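Local structure of glucose-1-phosphate thymidylyltransferase (Bacillus anthracis, 4ECM) at residues A[164-169]-A[239-244]; A[45-50]-A[130-135]. The protein catalyses the transfer of a thymidylyl group from dTTP to glucose 1-phosphate, giving dTDP-glucose and pyrophosphate, a step of dTDP-L-rhamnose biosynthesis. One frame throughout, in Å; residues are numbered along the deposited sequence.

Interaction 1 of 2, residues A[164-169]-A[239-244]; sequences ERFGVA and GWWTDA. With DAU (2'deoxy-thymidine-5'-diphospho-alpha-D-glucose), chain B.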
# COMPACT_ATOMS: atom_id res chain seq x y z
N GLU A 164 -22.27 5.19 30.73
CA GLU A 164 -23.20 5.37 29.61
C GLU A 164 -22.57 5.05 28.25
O GLU A 164 -23.28 4.81 27.28
CB GLU A 164 -23.80 6.79 29.61
CG GLU A 164 -22.85 7.95 29.22
CD GLU A 164 -21.80 8.31 30.28
OE1 GLU A 164 -21.84 7.77 31.41
OE2 GLU A 164 -20.93 9.16 29.98
N ARG A 165 -21.24 5.07 28.17
CA ARG A 165 -20.54 4.78 26.94
C ARG A 165 -20.37 3.29 26.67
O ARG A 165 -19.94 2.93 25.60
CB ARG A 165 -19.11 5.34 26.99
CG ARG A 165 -18.95 6.84 26.94
CD ARG A 165 -17.57 7.17 26.35
NE ARG A 165 -16.45 6.86 27.23
CZ ARG A 165 -15.24 6.46 26.82
NH1 ARG A 165 -14.28 6.23 27.70
NH2 ARG A 165 -14.98 6.23 25.54
N PHE A 166 -20.69 2.43 27.62
CA PHE A 166 -20.36 1.02 27.48
C PHE A 166 -21.52 0.09 27.73
O PHE A 166 -22.64 0.52 28.01
CB PHE A 166 -19.24 0.68 28.50
CG PHE A 166 -18.06 1.62 28.44
CD1 PHE A 166 -17.14 1.55 27.41
CD2 PHE A 166 -17.86 2.56 29.43
CE1 PHE A 166 -16.05 2.42 27.36
CE2 PHE A 166 -16.78 3.44 29.38
CZ PHE A 166 -15.87 3.36 28.33
N GLY A 167 -21.23 -1.20 27.62
CA GLY A 167 -22.17 -2.22 28.03
C GLY A 167 -22.08 -2.15 29.55
O GLY A 167 -20.98 -2.01 30.10
N VAL A 168 -23.22 -2.20 30.22
CA VAL A 168 -23.27 -2.04 31.68
C VAL A 168 -23.93 -3.22 32.37
O VAL A 168 -25.03 -3.63 32.00
CB VAL A 168 -24.05 -0.77 32.06
CG1 VAL A 168 -24.28 -0.68 33.56
CG2 VAL A 168 -23.32 0.48 31.54
N ALA A 169 -23.26 -3.78 33.36
CA ALA A 169 -23.77 -4.93 34.09
C ALA A 169 -24.55 -4.49 35.31
O ALA A 169 -24.06 -3.71 36.13
CB ALA A 169 -22.62 -5.86 34.51
N GLY A 239 -6.54 -3.78 37.85
CA GLY A 239 -5.77 -2.59 37.48
C GLY A 239 -6.54 -1.63 36.59
O GLY A 239 -7.77 -1.60 36.63
N TRP A 240 -5.82 -0.88 35.76
CA TRP A 240 -6.48 0.06 34.89
C TRP A 240 -6.92 -0.54 33.57
O TRP A 240 -6.43 -1.59 33.12
CB TRP A 240 -5.59 1.30 34.65
CG TRP A 240 -4.22 1.03 34.11
CD1 TRP A 240 -3.06 0.96 34.83
CD2 TRP A 240 -3.85 0.85 32.73
NE1 TRP A 240 -2.00 0.72 33.99
CE2 TRP A 240 -2.45 0.65 32.70
CE3 TRP A 240 -4.56 0.83 31.53
CZ2 TRP A 240 -1.76 0.42 31.52
CZ3 TRP A 240 -3.87 0.61 30.35
CH2 TRP A 240 -2.48 0.41 30.35
N TRP A 241 -7.85 0.17 32.95
CA TRP A 241 -8.44 -0.22 31.69
C TRP A 241 -8.98 0.99 30.97
O TRP A 241 -9.56 1.89 31.58
CB TRP A 241 -9.60 -1.18 31.91
CG TRP A 241 -10.41 -1.47 30.67
CD1 TRP A 241 -10.15 -2.41 29.72
CD2 TRP A 241 -11.62 -0.82 30.26
NE1 TRP A 241 -11.11 -2.38 28.73
CE2 TRP A 241 -12.03 -1.42 29.04
CE3 TRP A 241 -12.41 0.19 30.80
CZ2 TRP A 241 -13.16 -1.02 28.35
CZ3 TRP A 241 -13.56 0.58 30.12
CH2 TRP A 241 -13.92 -0.03 28.90
N THR A 242 -8.80 1.02 29.66
CA THR A 242 -9.37 2.08 28.88
C THR A 242 -9.61 1.63 27.45
O THR A 242 -8.93 0.72 26.94
CB THR A 242 -8.44 3.30 28.78
OG1 THR A 242 -9.13 4.36 28.10
CG2 THR A 242 -7.15 2.96 28.01
N ASP A 243 -10.61 2.22 26.83
CA ASP A 243 -10.80 2.00 25.43
C ASP A 243 -9.84 3.02 24.81
O ASP A 243 -9.27 3.90 25.49
CB ASP A 243 -12.22 2.33 24.98
CG ASP A 243 -12.50 3.83 25.04
OD1 ASP A 243 -12.59 4.35 26.15
OD2 ASP A 243 -12.63 4.46 23.98
N ALA A 244 -9.62 2.89 23.53
CA ALA A 244 -8.78 3.87 22.83
C ALA A 244 -9.41 4.35 21.55
O ALA A 244 -8.71 4.66 20.61
CB ALA A 244 -7.41 3.27 22.55
O6 DAU B . -14.80 -0.90 24.81
C6 DAU B . -15.75 -1.69 25.52
C5 DAU B . -17.10 -1.62 24.81
O5 DAU B . -16.89 -2.04 23.47
C4 DAU B . -18.15 -2.51 25.50
O4 DAU B . -18.42 -2.04 26.82
C3 DAU B . -19.46 -2.55 24.72
O3 DAU B . -20.35 -3.50 25.36
C2 DAU B . -19.15 -2.98 23.28
O2 DAU B . -20.34 -2.94 22.47
C1 DAU B . -18.08 -2.09 22.66
O1 DAU B . -18.61 -0.77 22.50
P2 DAU B . -17.97 0.24 21.42
O3P DAU B . -16.67 0.81 21.92
O4P DAU B . -19.09 1.15 20.98
OPP DAU B . -17.59 -0.76 20.21
P DAU B . -16.88 -0.23 18.86
O1P DAU B . -15.99 0.94 19.19
O2P DAU B . -17.93 -0.12 17.81
O5' DAU B . -15.91 -1.46 18.48
C5' DAU B . -14.77 -1.70 19.28
C4' DAU B . -13.71 -2.59 18.61
O4' DAU B . -14.25 -3.70 17.91
C3' DAU B . -12.81 -1.83 17.66
O3' DAU B . -11.48 -2.09 18.10
C2' DAU B . -13.06 -2.42 16.29
C1' DAU B . -13.76 -3.74 16.58
N11 DAU B . -14.96 -4.02 15.78
C61 DAU B . -16.03 -3.09 15.84
C51 DAU B . -17.03 -3.10 14.88
C5A DAU B . -18.22 -2.18 15.02
C21 DAU B . -14.83 -4.80 14.62
O21 DAU B . -13.77 -5.63 14.53
N31 DAU B . -15.79 -4.85 13.67
C41 DAU B . -16.88 -4.03 13.74
O41 DAU B . -17.82 -4.07 12.77
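Phe166 and Trp241 form a T-shaped (edge-to-face) aromatic pair at the sugar end of the dTDP-glucose pocket, within the Rossmann-like alpha/beta fold of the nucleotidyltransferase family. The edge of Trp241 addresses a face of Phe166, and the two six-membered rings stand with their planes at 65°. Phe166 can be traced outward from CB, which lies 3.3 Å from the glucose hydroxyl O4. Because CG is anti to the carbonyl carbon (chi1 -51°), the ring swings toward strand 241-243 and brings CE1 to 3.6 Å from Trp241 CH2. At the far end, CZ packs against Trp241 CZ3 at 4.0 Å and also lies over a face of the Arg165 guanidinium. Arg165 CB covers the other face of the phenyl ring, 3.8 Å above its plane and over its centre, so the ring is clamped between arginine and tryptophan.

Beyond CZ, Arg165 NH1 donates to Asp243 OD1 at 3.0 Å, forming a salt bridge in the conformer of Asp243 described here; a second conformer exists, so the bridge may not be constant. OD1 is met on its syn side, with the donor tilted out of the carboxylate plane, and guanidinium and carboxylate are steeply inclined to each other. Arg165 NE pairs with Asp162, and Asp243 OD2 accepts from Ser249 OG and Gly245 N. Next to Phe166, the backbone N of Gly167 gives a nearly straight bond (169°) to the same sugar O4, 3.0 Å away.

Interaction 2 of 2, residues A[45-50]-A[130-135]; sequences TNKHLL and LGDNIF. With DAU (2'deoxy-thymidine-5'-diphospho-alpha-D-glucose), chain B; POP (pyrophosphate 2-), chain C.
Lys47 NZ is gripped by two acceptors, Asp132 OD2 at 2.8 Å in a salt bridge and O4 of pyrophosphate, whose modelled bond is too short for its length to be relied on. The lysine thus bridges the bound pyrophosphate, a product of the forward reaction, and Asp132 in the type I turn of Leu130 to Asn133. Its chain starts anti to the backbone N (chi1 168°) and bends at chi3, which carries the ammonium group to the carboxylate. There OD2 is approached from its anti side, 33° out of the carboxylate plane. The other oxygen, OD1, accepts from Asn133 ND2 at 3.0 Å, almost end-on, so a partner on each oxygen restrains the rotation of the group. Asn133 ND2 also donates to the glucose O6 at 3.2 Å, linking the aspartate to the sugar.

His48 approaches the same turn edge-on, with His48 CD2 lying 3.4 Å from Gly131 C. At the tip of the ring, NE2 shares a 2.5 Å hydrogen bond with the deoxyribose O3', and either atom could be the donor. Asp132 N reaches the same hydroxyl through a weak bond of 3.4 Å. Around this site, Met57 of helix 57-67 touches Lys47, His48 and Asp132, while the turn is held by backbone bonds from Gly131 to Leu30 of strand 25-30 and from Leu130 to Gly194 of strand 190-198.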
# COMPACT_ATOMS: atom_id res chain seq x y z
N THR A 45 -4.40 5.08 7.84
CA THR A 45 -3.86 3.99 8.65
C THR A 45 -4.75 2.81 9.07
O THR A 45 -4.68 1.74 8.47
CB THR A 45 -3.19 4.59 9.90
OG1 THR A 45 -2.11 5.45 9.48
CG2 THR A 45 -2.64 3.49 10.81
N ASN A 46 -5.53 3.02 10.11
CA ASN A 46 -6.35 1.99 10.76
C ASN A 46 -6.07 2.20 12.23
O ASN A 46 -4.91 2.22 12.64
CB ASN A 46 -6.00 0.57 10.32
CG ASN A 46 -6.86 -0.50 11.03
OD1 ASN A 46 -6.57 -0.91 12.15
ND2 ASN A 46 -7.90 -0.95 10.35
N LYS A 47 -7.12 2.38 13.02
CA LYS A 47 -6.97 2.74 14.43
C LYS A 47 -6.01 1.85 15.23
O LYS A 47 -5.20 2.35 15.97
CB LYS A 47 -8.35 2.74 15.10
CG LYS A 47 -8.33 2.80 16.61
CD LYS A 47 -9.71 2.98 17.22
CE LYS A 47 -10.66 1.86 16.91
NZ LYS A 47 -11.87 1.91 17.80
N HIS A 48 -6.08 0.55 14.98
CA HIS A 48 -5.31 -0.42 15.73
C HIS A 48 -3.84 -0.46 15.38
O HIS A 48 -3.11 -1.25 15.95
CB HIS A 48 -5.96 -1.80 15.60
CG HIS A 48 -7.43 -1.75 15.85
ND1 HIS A 48 -8.35 -1.68 14.82
CD2 HIS A 48 -8.14 -1.67 17.00
CE1 HIS A 48 -9.56 -1.59 15.33
NE2 HIS A 48 -9.46 -1.59 16.65
N LEU A 49 -3.41 0.38 14.44
CA LEU A 49 -2.01 0.49 14.11
C LEU A 49 -1.47 1.84 14.59
O LEU A 49 -0.30 2.16 14.35
CB LEU A 49 -1.77 0.30 12.62
CG LEU A 49 -2.22 -1.05 12.06
CD1 LEU A 49 -1.91 -1.13 10.55
CD2 LEU A 49 -1.58 -2.23 12.84
N LEU A 50 -2.31 2.63 15.26
CA LEU A 50 -1.87 3.90 15.83
C LEU A 50 -1.08 3.63 17.12
O LEU A 50 -1.29 2.63 17.80
CB LEU A 50 -3.07 4.80 16.16
CG LEU A 50 -3.93 5.26 14.97
CD1 LEU A 50 -5.08 6.16 15.48
CD2 LEU A 50 -3.10 5.99 13.92
N LEU A 130 -11.22 -6.94 21.95
CA LEU A 130 -11.47 -5.84 21.03
C LEU A 130 -10.12 -5.09 20.96
O LEU A 130 -9.51 -4.78 21.98
CB LEU A 130 -12.61 -4.93 21.52
CG LEU A 130 -13.94 -5.64 21.79
CD1 LEU A 130 -15.03 -4.66 22.19
CD2 LEU A 130 -14.35 -6.45 20.56
N GLY A 131 -9.65 -4.87 19.75
CA GLY A 131 -8.35 -4.26 19.52
C GLY A 131 -8.06 -2.95 20.19
O GLY A 131 -6.90 -2.64 20.47
N ASP A 132 -9.10 -2.16 20.47
CA ASP A 132 -8.89 -0.85 21.09
C ASP A 132 -9.02 -0.86 22.62
O ASP A 132 -9.08 0.20 23.22
CB ASP A 132 -9.82 0.22 20.46
CG ASP A 132 -11.31 0.02 20.82
OD1 ASP A 132 -11.64 -0.95 21.52
OD2 ASP A 132 -12.14 0.86 20.39
N ASN A 133 -9.06 -2.05 23.23
CA ASN A 133 -9.11 -2.18 24.69
C ASN A 133 -7.71 -2.38 25.25
O ASN A 133 -7.05 -3.41 24.98
CB ASN A 133 -10.00 -3.35 25.13
CG ASN A 133 -11.50 -2.98 25.18
OD1 ASN A 133 -12.18 -3.30 26.14
ND2 ASN A 133 -11.99 -2.26 24.16
N ILE A 134 -7.25 -1.40 26.03
CA ILE A 134 -5.90 -1.42 26.60
C ILE A 134 -6.05 -1.49 28.11
O ILE A 134 -6.79 -0.70 28.69
CB ILE A 134 -5.11 -0.16 26.19
CG1 ILE A 134 -5.23 0.07 24.68
CG2 ILE A 134 -3.64 -0.24 26.68
CD1 ILE A 134 -4.70 -1.06 23.78
N PHE A 135 -5.35 -2.43 28.73
CA PHE A 135 -5.48 -2.64 30.17
C PHE A 135 -4.23 -3.26 30.78
O PHE A 135 -3.43 -3.88 30.07
CB PHE A 135 -6.69 -3.52 30.43
CG PHE A 135 -6.66 -4.82 29.70
CD1 PHE A 135 -6.28 -5.98 30.33
CD2 PHE A 135 -7.02 -4.88 28.36
CE1 PHE A 135 -6.24 -7.17 29.65
CE2 PHE A 135 -6.97 -6.06 27.67
CZ PHE A 135 -6.59 -7.22 28.31
O6 DAU B . -14.80 -0.90 24.81
C6 DAU B . -15.75 -1.69 25.52
C5 DAU B . -17.10 -1.62 24.81
O5 DAU B . -16.89 -2.04 23.47
C4 DAU B . -18.15 -2.51 25.50
O4 DAU B . -18.42 -2.04 26.82
C3 DAU B . -19.46 -2.55 24.72
O3 DAU B . -20.35 -3.50 25.36
C2 DAU B . -19.15 -2.98 23.28
O2 DAU B . -20.34 -2.94 22.47
C1 DAU B . -18.08 -2.09 22.66
O1 DAU B . -18.61 -0.77 22.50
P2 DAU B . -17.97 0.24 21.42
O3P DAU B . -16.67 0.81 21.92
O4P DAU B . -19.09 1.15 20.98
OPP DAU B . -17.59 -0.76 20.21
P DAU B . -16.88 -0.23 18.86
O1P DAU B . -15.99 0.94 19.19
O2P DAU B . -17.93 -0.12 17.81
O5' DAU B . -15.91 -1.46 18.48
C5' DAU B . -14.77 -1.70 19.28
C4' DAU B . -13.71 -2.59 18.61
O4' DAU B . -14.25 -3.70 17.91
C3' DAU B . -12.81 -1.83 17.66
O3' DAU B . -11.48 -2.09 18.10
C2' DAU B . -13.06 -2.42 16.29
C1' DAU B . -13.76 -3.74 16.58
N11 DAU B . -14.96 -4.02 15.78
C61 DAU B . -16.03 -3.09 15.84
C51 DAU B . -17.03 -3.10 14.88
C5A DAU B . -18.22 -2.18 15.02
C21 DAU B . -14.83 -4.80 14.62
O21 DAU B . -13.77 -5.63 14.53
N31 DAU B . -15.79 -4.85 13.67
C41 DAU B . -16.88 -4.03 13.74
O41 DAU B . -17.82 -4.07 12.77
P1 POP C . -15.56 4.20 14.84
O1 POP C . -16.46 4.45 13.66
O2 POP C . -14.74 5.41 15.17
O3 POP C . -16.43 3.85 16.01
O POP C . -14.57 2.96 14.47
P2 POP C . -14.37 1.68 15.44
O4 POP C . -14.11 2.17 16.85
O5 POP C . -13.18 0.88 14.98
O6 POP C . -15.62 0.81 15.47

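How the interactions relate
From the N terminus, the chain leaves strand 25-30 and enters the loop holding 45-50; interaction 2 closes 79 intervening residues when 130-135 arrives. Only then does 164-169 begin interaction 1, which closes after another 69 residues at 239-244. The contacts are therefore in series, neither nested nor crossed, with centres 14 Å apart. Their later segments join them: strands 133-135 and 241-243 form an antiparallel pair, with Thr242 N 2.8 Å from Ile134 O in a probable hydrogen bond. Through this pair, the nucleotide and pyrophosphate side of the pocket is tied to strand 167-172 on its sugar side, and both contacts touch the one dTDP-glucose.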